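Local structure of ricin B-like lectin (Macrolepiota procera, 4IZX) at residues W53-A58 with W85-D90. The protein binds carbohydrates such as lactose, whose galactose it holds in a site on a beta-trefoil fold of the ricin B type. Sequence-based numbering, arbitrary orientation.
Sequences WTLRSA and WHIWRD
Ile-87 lays its CD1 methyl over one face of the Trp-53 indole, a CH-pi contact in which the methyl lies 4.1 Å from the centroid of the five-membered ring. The side chains cross at about a right angle, and Ile-87 CG1 lies 3.7 Å from Trp-53 CD1. With chi1 of Ile-87 at -58°, CG1 is set beside the backbone N, where it and CD1 lie against the indole. The indole is also met at its edge: an in-plane water accepts from NE1 of Trp-53 at 2.8 Å and donates to the carbonyl O of Ile-87. In the backbone, Trp-53 and Trp-85 form a single antiparallel hydrogen-bonded pair, its straighter bond running from Trp-53 N to Trp-85 O (2.9 Å, 168°). The Trp-85 ring turns elsewhere, NE1 donating to Leu-64 O, while Leu-55 CD1 sits obliquely, 4.4 Å from Trp-85 CD1. The contact thus joins two trefoil strands, 53-57 and 86-89, that otherwise pair with different neighbours. Trp-53 and Ile-87, with Arg-89 and Phe-97, also line a pocket occupied by benzamidine, probably from the crystallisation liquor. Backbone pairing sets where Trp-53 starts, while the methyl over its face and the water at NE1 probably limit the indole's rotation.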
# COMPACT_ATOMS: atom_id res chain seq x y z
N TRP A 53 8.79 6.49 -5.20
CA TRP A 53 7.48 7.03 -4.88
C TRP A 53 7.30 7.15 -3.38
O TRP A 53 7.67 6.24 -2.62
CB TRP A 53 6.38 6.12 -5.40
CG TRP A 53 6.34 5.98 -6.87
CD1 TRP A 53 6.96 5.01 -7.62
CD2 TRP A 53 5.64 6.81 -7.81
NE1 TRP A 53 6.69 5.19 -8.96
CE2 TRP A 53 5.87 6.28 -9.10
CE3 TRP A 53 4.84 7.94 -7.68
CZ2 TRP A 53 5.30 6.81 -10.21
CZ3 TRP A 53 4.28 8.49 -8.82
CH2 TRP A 53 4.52 7.92 -10.04
N THR A 54 6.69 8.24 -2.94
CA THR A 54 6.21 8.36 -1.56
C THR A 54 4.70 8.46 -1.61
O THR A 54 4.12 9.00 -2.58
CB THR A 54 6.87 9.52 -0.80
OG1 THR A 54 6.40 10.74 -1.39
CG2 THR A 54 8.38 9.42 -0.86
N LEU A 55 4.06 7.97 -0.56
CA LEU A 55 2.60 7.90 -0.47
C LEU A 55 2.14 8.63 0.80
O LEU A 55 2.43 8.17 1.91
CB LEU A 55 2.09 6.46 -0.45
CG LEU A 55 1.85 5.82 -1.83
CD1 LEU A 55 3.11 5.77 -2.66
CD2 LEU A 55 1.29 4.45 -1.72
N ARG A 56 1.49 9.77 0.63
CA ARG A 56 1.10 10.61 1.76
C ARG A 56 -0.39 10.49 2.04
O ARG A 56 -1.22 10.63 1.14
CB ARG A 56 1.46 12.07 1.49
CG ARG A 56 1.16 13.01 2.64
CD ARG A 56 1.19 14.46 2.20
NE ARG A 56 2.08 15.26 3.03
CZ ARG A 56 1.67 16.19 3.88
NH1 ARG A 56 0.37 16.43 4.03
NH2 ARG A 56 2.55 16.88 4.60
N SER A 57 -0.73 10.22 3.29
CA SER A 57 -2.11 10.07 3.68
C SER A 57 -2.86 11.37 3.48
O SER A 57 -2.47 12.41 4.03
CB SER A 57 -2.19 9.68 5.13
OG SER A 57 -3.51 9.82 5.63
N ALA A 58 -3.95 11.35 2.73
CA ALA A 58 -4.75 12.53 2.49
C ALA A 58 -5.41 13.03 3.77
O ALA A 58 -5.73 14.21 3.87
CB ALA A 58 -5.77 12.26 1.40
N TRP A 85 9.25 4.06 -1.98
CA TRP A 85 8.82 2.77 -2.50
C TRP A 85 9.16 2.67 -3.98
O TRP A 85 9.12 3.64 -4.71
CB TRP A 85 7.28 2.63 -2.37
CG TRP A 85 6.80 2.68 -0.97
CD1 TRP A 85 6.25 3.73 -0.32
CD2 TRP A 85 6.76 1.58 -0.04
NE1 TRP A 85 5.86 3.36 0.96
CE2 TRP A 85 6.16 2.05 1.15
CE3 TRP A 85 7.20 0.25 -0.08
CZ2 TRP A 85 5.96 1.22 2.26
CZ3 TRP A 85 7.00 -0.55 1.02
CH2 TRP A 85 6.38 -0.06 2.17
N HIS A 86 9.42 1.44 -4.44
CA HIS A 86 9.42 1.14 -5.86
C HIS A 86 8.06 0.52 -6.21
O HIS A 86 7.56 -0.32 -5.50
CB HIS A 86 10.53 0.15 -6.24
CG HIS A 86 11.90 0.76 -6.25
ND1 HIS A 86 13.04 0.01 -6.50
CD2 HIS A 86 12.31 2.05 -6.11
CE1 HIS A 86 14.08 0.83 -6.52
NE2 HIS A 86 13.66 2.06 -6.29
N ILE A 87 7.48 0.97 -7.32
CA ILE A 87 6.17 0.51 -7.74
C ILE A 87 6.29 0.01 -9.17
O ILE A 87 6.77 0.73 -10.03
CB ILE A 87 5.12 1.62 -7.62
CG1 ILE A 87 5.04 2.13 -6.18
CG2 ILE A 87 3.78 1.11 -8.12
CD1 ILE A 87 4.02 3.20 -5.94
N TRP A 88 5.89 -1.24 -9.39
CA TRP A 88 6.01 -1.85 -10.70
C TRP A 88 4.73 -2.53 -11.07
O TRP A 88 4.03 -3.05 -10.21
CB TRP A 88 7.13 -2.90 -10.75
CG TRP A 88 8.46 -2.36 -10.33
CD1 TRP A 88 9.22 -2.79 -9.27
CD2 TRP A 88 9.19 -1.29 -10.93
NE1 TRP A 88 10.34 -2.02 -9.16
CE2 TRP A 88 10.36 -1.10 -10.17
CE3 TRP A 88 8.96 -0.46 -12.05
CZ2 TRP A 88 11.28 -0.07 -10.48
CZ3 TRP A 88 9.87 0.54 -12.34
CH2 TRP A 88 11.02 0.72 -11.56
N ARG A 89 4.45 -2.61 -12.36
CA ARG A 89 3.35 -3.46 -12.81
C ARG A 89 3.64 -4.92 -12.45
O ARG A 89 4.78 -5.39 -12.54
CB ARG A 89 3.18 -3.37 -14.32
CG ARG A 89 2.76 -2.01 -14.78
CD ARG A 89 1.32 -1.73 -14.60
NE ARG A 89 0.96 -0.42 -15.13
CZ ARG A 89 -0.27 0.06 -15.20
NH1 ARG A 89 -1.33 -0.66 -14.85
NH2 ARG A 89 -0.45 1.33 -15.58
N ASP A 90 2.61 -5.66 -12.06
CA ASP A 90 2.73 -7.09 -11.86
C ASP A 90 3.05 -7.77 -13.17
O ASP A 90 2.51 -7.40 -14.19
CB ASP A 90 1.43 -7.66 -11.30
CG ASP A 90 1.50 -9.17 -11.10
OD1 ASP A 90 2.34 -9.61 -10.30
OD2 ASP A 90 0.73 -9.88 -11.78
O HOH W 1 7.74 3.26 -10.65